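Local atomic coordinates of beta-phenylalanine aminotransferase (Variovorax paradoxus, PDB entry 4AO9), a protein that transfers the amino group of beta-phenylalanine in a pyridoxal-5'-phosphate-dependent reaction, probably to a 2-oxo acid acceptor. Residues G366-F371 with L449-N454; A380-G385 with R399-L404. One frame throughout, in Å; residues are numbered along the deposited sequence.

Contact 1 (G366-F371 with L449-N454)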
loop_
_atom_site.group_PDB
_atom_site.type_symbol
_atom_site.label_atom_id
_atom_site.label_comp_id
_atom_site.label_asym_id
_atom_site.label_seq_id
_atom_site.Cartn_x
_atom_site.Cartn_y
_atom_site.Cartn_z
ATOM N N GLY A 366 -15.770 -1.563 41.625
ATOM C CA GLY A 366 -14.805 -0.657 42.250
ATOM C C GLY A 366 -13.384 -0.729 41.723
ATOM O O GLY A 366 -12.452 -0.236 42.361
ATOM N N VAL A 367 -13.213 -1.329 40.548
ATOM C CA VAL A 367 -11.881 -1.448 39.949
ATOM C C VAL A 367 -11.551 -0.241 39.070
ATOM O O VAL A 367 -12.443 0.368 38.473
ATOM C CB VAL A 367 -11.702 -2.766 39.144
ATOM C CG1 VAL A 367 -11.671 -3.957 40.088
ATOM C CG2 VAL A 367 -12.799 -2.929 38.090
ATOM N N ALA A 368 -10.268 0.104 39.008
ATOM C CA ALA A 368 -9.792 1.126 38.078
ATOM C C ALA A 368 -9.625 0.492 36.692
ATOM O O ALA A 368 -8.516 0.170 36.252
ATOM C CB ALA A 368 -8.494 1.742 38.564
ATOM N N MET A 369 -10.766 0.290 36.045
ATOM C CA MET A 369 -10.855 -0.312 34.725
ATOM C C MET A 369 -12.044 0.343 34.034
ATOM O O MET A 369 -13.081 0.594 34.652
ATOM C CB MET A 369 -11.035 -1.830 34.837
ATOM C CG MET A 369 -10.940 -2.589 33.517
ATOM S SD MET A 369 -11.270 -4.351 33.748
ATOM C CE MET A 369 -10.919 -4.936 32.087
ATOM N N GLN A 370 -11.878 0.660 32.757
ATOM C CA GLN A 370 -12.952 1.274 31.995
ATOM C C GLN A 370 -12.762 0.956 30.521
ATOM O O GLN A 370 -11.704 0.485 30.108
ATOM C CB GLN A 370 -12.962 2.787 32.200
ATOM C CG GLN A 370 -11.711 3.489 31.702
ATOM C CD GLN A 370 -11.811 4.974 31.893
ATOM O OE1 GLN A 370 -12.560 5.653 31.192
ATOM N NE2 GLN A 370 -11.069 5.489 32.857
ATOM N N PHE A 371 -13.805 1.212 29.745
ATOM C CA PHE A 371 -13.752 1.065 28.300
ATOM C C PHE A 371 -14.085 2.405 27.673
ATOM O O PHE A 371 -15.132 2.985 27.955
ATOM C CB PHE A 371 -14.736 -0.013 27.846
ATOM C CG PHE A 371 -14.307 -1.409 28.208
ATOM C CD1 PHE A 371 -14.429 -1.877 29.522
ATOM C CD2 PHE A 371 -13.764 -2.259 27.241
ATOM C CE1 PHE A 371 -14.018 -3.167 29.861
ATOM C CE2 PHE A 371 -13.369 -3.554 27.573
ATOM C CZ PHE A 371 -13.491 -4.008 28.885
ATOM N N LEU A 449 -5.347 -8.313 42.349
ATOM C CA LEU A 449 -4.285 -7.794 41.485
ATOM C C LEU A 449 -4.611 -6.449 40.836
ATOM O O LEU A 449 -3.708 -5.699 40.462
ATOM C CB LEU A 449 -3.941 -8.810 40.387
ATOM C CG LEU A 449 -3.481 -10.223 40.762
ATOM C CD1 LEU A 449 -3.388 -11.085 39.516
ATOM C CD2 LEU A 449 -2.147 -10.202 41.494
ATOM N N LEU A 450 -5.899 -6.150 40.696
ATOM C CA LEU A 450 -6.321 -4.974 39.937
ATOM C C LEU A 450 -6.352 -3.714 40.794
ATOM O O LEU A 450 -6.797 -3.766 41.939
ATOM C CB LEU A 450 -7.691 -5.214 39.295
ATOM C CG LEU A 450 -7.808 -6.413 38.347
ATOM C CD1 LEU A 450 -9.260 -6.615 37.941
ATOM C CD2 LEU A 450 -6.904 -6.269 37.113
ATOM N N PRO A 451 -5.887 -2.579 40.237
ATOM C CA PRO A 451 -5.925 -1.304 40.957
ATOM C C PRO A 451 -7.363 -0.910 41.306
ATOM O O PRO A 451 -8.298 -1.262 40.583
ATOM C CB PRO A 451 -5.316 -0.315 39.958
ATOM C CG PRO A 451 -5.522 -0.959 38.612
ATOM C CD PRO A 451 -5.376 -2.420 38.862
ATOM N N ARG A 452 -7.530 -0.210 42.425
ATOM C CA ARG A 452 -8.851 0.228 42.874
ATOM C C ARG A 452 -9.199 1.604 42.324
ATOM O O ARG A 452 -8.312 2.443 42.124
ATOM C CB ARG A 452 -8.906 0.253 44.407
ATOM C CG ARG A 452 -8.471 -1.055 45.078
ATOM C CD ARG A 452 -9.435 -2.189 44.784
ATOM N NE ARG A 452 -10.796 -1.870 45.212
ATOM C CZ ARG A 452 -11.887 -2.488 44.769
ATOM N NH1 ARG A 452 -11.788 -3.464 43.877
ATOM N NH2 ARG A 452 -13.080 -2.122 45.217
ATOM N N ALA A 453 -10.490 1.845 42.099
ATOM C CA ALA A 453 -10.969 3.156 41.634
ATOM C C ALA A 453 -10.663 4.266 42.651
ATOM O O ALA A 453 -10.299 5.381 42.278
ATOM C CB ALA A 453 -12.464 3.102 41.339
ATOM N N ASN A 454 -10.821 3.939 43.933
ATOM C CA ASN A 454 -10.513 4.846 45.043
ATOM C C ASN A 454 -10.338 4.049 46.330
ATOM O O ASN A 454 -10.325 2.819 46.286
ATOM C CB ASN A 454 -11.607 5.907 45.214
ATOM C CG ASN A 454 -12.988 5.310 45.462
ATOM O OD1 ASN A 454 -13.144 4.339 46.200
ATOM N ND2 ASN A 454 -14.007 5.918 44.856
HETATM O O HOH W 1 -12.957 1.674 44.509
#
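The carbonyl oxygen of Gly366 shows how a chain terminus can be tied down by gathering several groups on one backbone atom. Ala453 N donates to Gly366 O over 2.9 Å in an almost straight bond (174°), approaching from above the carbonyl plane. A water molecule donates to the same oxygen, also at 2.9 Å from Gly366 O, and in turn accepts from Asn454 N, so the last residue is bridged to it as well. The third group is flat: the guanidinium of Arg452 lies with one face over the oxygen, Gly366 O being 3.3 Å from CZ of Arg452. The oxygen sits above the middle of that face, so the contact is electrostatic and van der Waals. Two successive bends (chi2 -66°, chi3 -58°) curl the arginine back over the glycine, where NH1 also makes a weak bond to Glu365 O.

A second backbone bond, Ala368 N to Pro451 O at 2.9 Å, completes a single antiparallel bridge in which Val367 and Arg452 form the non-hydrogen-bonded pair. Beside it Ala368 CB rests against Pro451 CG at 4.0 Å. On the other side of the bridge, Val367 CG1 meets Leu450 CD1 at 4.2 Å and passes Arg452 NH1 at 3.8 Å.

Gly366, with positive phi, closes helix 341-365 in a Schellman motif, and an inverse gamma turn centred on Ala368 leads on toward strand 370-374. The C-terminal tail thus fastens the link between them, while Val367 packs on Ile443 of helix 429-445 and Leu450 reaches both Phe442 there and Leu400 of helix 398-410.

Contact 2 (A380-G385 with R399-L404)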
loop_
_atom_site.group_PDB
_atom_site.type_symbol
_atom_site.label_atom_id
_atom_site.label_comp_id
_atom_site.label_asym_id
_atom_site.label_seq_id
_atom_site.Cartn_x
_atom_site.Cartn_y
_atom_site.Cartn_z
ATOM N N ALA A 380 -10.247 -1.334 26.424
ATOM C CA ALA A 380 -10.052 -1.512 27.865
ATOM C C ALA A 380 -8.852 -0.689 28.323
ATOM O O ALA A 380 -7.816 -0.662 27.648
ATOM C CB ALA A 380 -9.833 -2.980 28.184
ATOM N N HIS A 381 -8.989 -0.009 29.460
ATOM C CA HIS A 381 -7.871 0.705 30.080
ATOM C C HIS A 381 -7.911 0.490 31.579
ATOM O O HIS A 381 -8.973 0.588 32.190
ATOM C CB HIS A 381 -7.930 2.211 29.799
ATOM C CG HIS A 381 -7.855 2.563 28.344
ATOM N ND1 HIS A 381 -6.720 2.369 27.588
ATOM C CD2 HIS A 381 -8.775 3.106 27.514
ATOM C CE1 HIS A 381 -6.948 2.768 26.348
ATOM N NE2 HIS A 381 -8.185 3.223 26.277
ATOM N N PHE A 382 -6.752 0.205 32.163
ATOM C CA PHE A 382 -6.642 0.063 33.616
ATOM C C PHE A 382 -6.253 1.384 34.271
ATOM O O PHE A 382 -5.151 1.554 34.789
ATOM C CB PHE A 382 -5.696 -1.080 33.975
ATOM C CG PHE A 382 -6.213 -2.417 33.546
ATOM C CD1 PHE A 382 -7.144 -3.099 34.329
ATOM C CD2 PHE A 382 -5.812 -2.970 32.335
ATOM C CE1 PHE A 382 -7.644 -4.329 33.926
ATOM C CE2 PHE A 382 -6.303 -4.195 31.922
ATOM C CZ PHE A 382 -7.221 -4.879 32.712
ATOM N N VAL A 383 -7.189 2.323 34.204
ATOM C CA VAL A 383 -7.017 3.655 34.765
ATOM C C VAL A 383 -8.390 4.168 35.210
ATOM O O VAL A 383 -9.419 3.789 34.640
ATOM C CB VAL A 383 -6.334 4.610 33.738
ATOM C CG1 VAL A 383 -7.314 5.055 32.649
ATOM C CG2 VAL A 383 -5.709 5.807 34.433
ATOM N N GLN A 384 -8.401 4.997 36.252
ATOM C CA GLN A 384 -9.623 5.659 36.700
ATOM C C GLN A 384 -9.671 7.087 36.153
ATOM O O GLN A 384 -8.630 7.693 35.871
ATOM C CB GLN A 384 -9.721 5.635 38.241
ATOM C CG GLN A 384 -10.990 6.268 38.862
ATOM C CD GLN A 384 -12.303 5.732 38.289
ATOM O OE1 GLN A 384 -13.176 6.508 37.890
ATOM N NE2 GLN A 384 -12.447 4.404 38.245
ATOM N N GLY A 385 -10.882 7.602 35.973
ATOM C CA GLY A 385 -11.085 8.995 35.578
ATOM C C GLY A 385 -11.227 9.197 34.081
ATOM O O GLY A 385 -11.245 8.235 33.312
ATOM N N ARG A 399 1.155 -5.129 32.220
ATOM C CA ARG A 399 1.012 -6.536 32.578
ATOM C C ARG A 399 -0.460 -6.887 32.763
ATOM O O ARG A 399 -0.857 -8.031 32.558
ATOM C CB ARG A 399 1.805 -6.878 33.851
ATOM C CG ARG A 399 3.317 -6.688 33.725
ATOM C CD ARG A 399 4.008 -6.789 35.095
ATOM N NE ARG A 399 3.511 -5.780 36.031
ATOM C CZ ARG A 399 3.651 -5.830 37.355
ATOM N NH1 ARG A 399 4.275 -6.847 37.938
ATOM N NH2 ARG A 399 3.147 -4.857 38.103
ATOM N N LEU A 400 -1.260 -5.895 33.152
ATOM C CA LEU A 400 -2.691 -6.086 33.339
ATOM C C LEU A 400 -3.414 -6.308 32.013
ATOM O O LEU A 400 -4.316 -7.136 31.933
ATOM C CB LEU A 400 -3.310 -4.914 34.118
ATOM C CG LEU A 400 -2.773 -4.689 35.534
ATOM C CD1 LEU A 400 -3.426 -3.473 36.157
ATOM C CD2 LEU A 400 -2.987 -5.921 36.411
ATOM N N ARG A 401 -3.018 -5.563 30.980
ATOM C CA ARG A 401 -3.532 -5.799 29.628
ATOM C C ARG A 401 -3.210 -7.219 29.153
ATOM O O ARG A 401 -4.043 -7.871 28.520
ATOM C CB ARG A 401 -2.961 -4.776 28.638
ATOM C CG ARG A 401 -3.383 -3.330 28.907
ATOM C CD ARG A 401 -3.185 -2.483 27.651
ATOM N NE ARG A 401 -4.198 -1.431 27.500
ATOM C CZ ARG A 401 -4.166 -0.511 26.536
ATOM N NH1 ARG A 401 -3.186 -0.506 25.636
ATOM N NH2 ARG A 401 -5.115 0.404 26.461
ATOM N N GLN A 402 -2.005 -7.694 29.475
ATOM C CA GLN A 402 -1.617 -9.060 29.097
ATOM C C GLN A 402 -2.473 -10.089 29.832
ATOM O O GLN A 402 -2.978 -11.037 29.225
ATOM C CB GLN A 402 -0.134 -9.315 29.359
ATOM C CG GLN A 402 0.812 -8.457 28.550
ATOM C CD GLN A 402 2.250 -8.841 28.790
ATOM O OE1 GLN A 402 2.705 -9.907 28.352
ATOM N NE2 GLN A 402 2.980 -7.984 29.486
ATOM N N LEU A 403 -2.649 -9.899 31.139
ATOM C CA LEU A 403 -3.482 -10.813 31.918
ATOM C C LEU A 403 -4.906 -10.886 31.365
ATOM O O LEU A 403 -5.469 -11.972 31.244
ATOM C CB LEU A 403 -3.469 -10.447 33.417
ATOM C CG LEU A 403 -2.130 -10.673 34.147
ATOM C CD1 LEU A 403 -2.142 -10.096 35.565
ATOM C CD2 LEU A 403 -1.745 -12.145 34.205
ATOM N N LEU A 404 -5.468 -9.731 31.000
ATOM C CA LEU A 404 -6.789 -9.679 30.356
ATOM C C LEU A 404 -6.829 -10.469 29.050
ATOM O O LEU A 404 -7.736 -11.278 28.831
ATOM C CB LEU A 404 -7.213 -8.225 30.089
ATOM C CG LEU A 404 -8.561 -8.058 29.367
ATOM C CD1 LEU A 404 -9.732 -8.653 30.161
ATOM C CD2 LEU A 404 -8.805 -6.582 29.106
#
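Phe382, just past the end of strand 377-381, and Leu400 of helix 398-410 form the tight half of the contact. Leu400 CB lies over one face of the phenyl ring in a CH-pi contact, 3.8 Å from the Phe382 centroid and 17° off its normal, displaced toward the rim. The ring's CE2 comes within 3.5 Å of Leu400 O, while the methylene of Leu404, one turn further along the helix, borders the ring at its edge, with CB 4.3 Å from Phe382 CZ. Ala380 prolongs the apolar seam, its CB meeting Leu404 CD2 at 3.9 Å. Met369 and, from helix 429-445, Phe442 also pack on Phe382. Helix 398-410 is thus seated beside the small three-stranded antiparallel sheet in the C-terminal part of this class-III aminotransferase.

The polar half lies toward the solvent side, where Arg401 is partly exposed. Arg401 leaves the helix flank and, through a bend at chi3 (146°), reaches round to the end of strand 377-381. Its NH2 donates to Ala380 O at 3.1 Å, in the carbonyl plane but with a bent N-H...O angle. Imidazole and guanidinium run side by side, and NH2 of Arg401 is 2.8 Å from His381 ND1. Past Phe382 the segment leaves the helix, and Val383 to Gly385 make no contact with it.

His381 NE2 donates to Gly234 O, so the imidazole is held from its far nitrogen while the positive arginine stands beside ND1. Such a neighbour would be expected to disfavour protonation of the imidazole, consistent with a neutral histidine.

In the fold
Contact 1 and contact 2 have centres 8 Å apart and meet through the antiparallel neighbours 370-374 and 377-381, in a sheet completed by strand 420-422. Gln370 joins them, with probable hydrogen bonds from His381 N to Gln370 O (2.8 Å) and from Gln370 NE2 to Gly385 O (2.8 Å); the same NE2 also bonds to Val383 O. Packing adds to this: Pro451 CD touches Leu400 CD1 at 3.5 Å, so the C-terminal tail also leans on the helix of contact 2. Neither contact contributes a residue to the pyridoxal-5'-phosphate pocket, which includes Lys287 and Asp260; with centres about 26 and 19 Å from the chain's centre, contact 1 is the more peripheral.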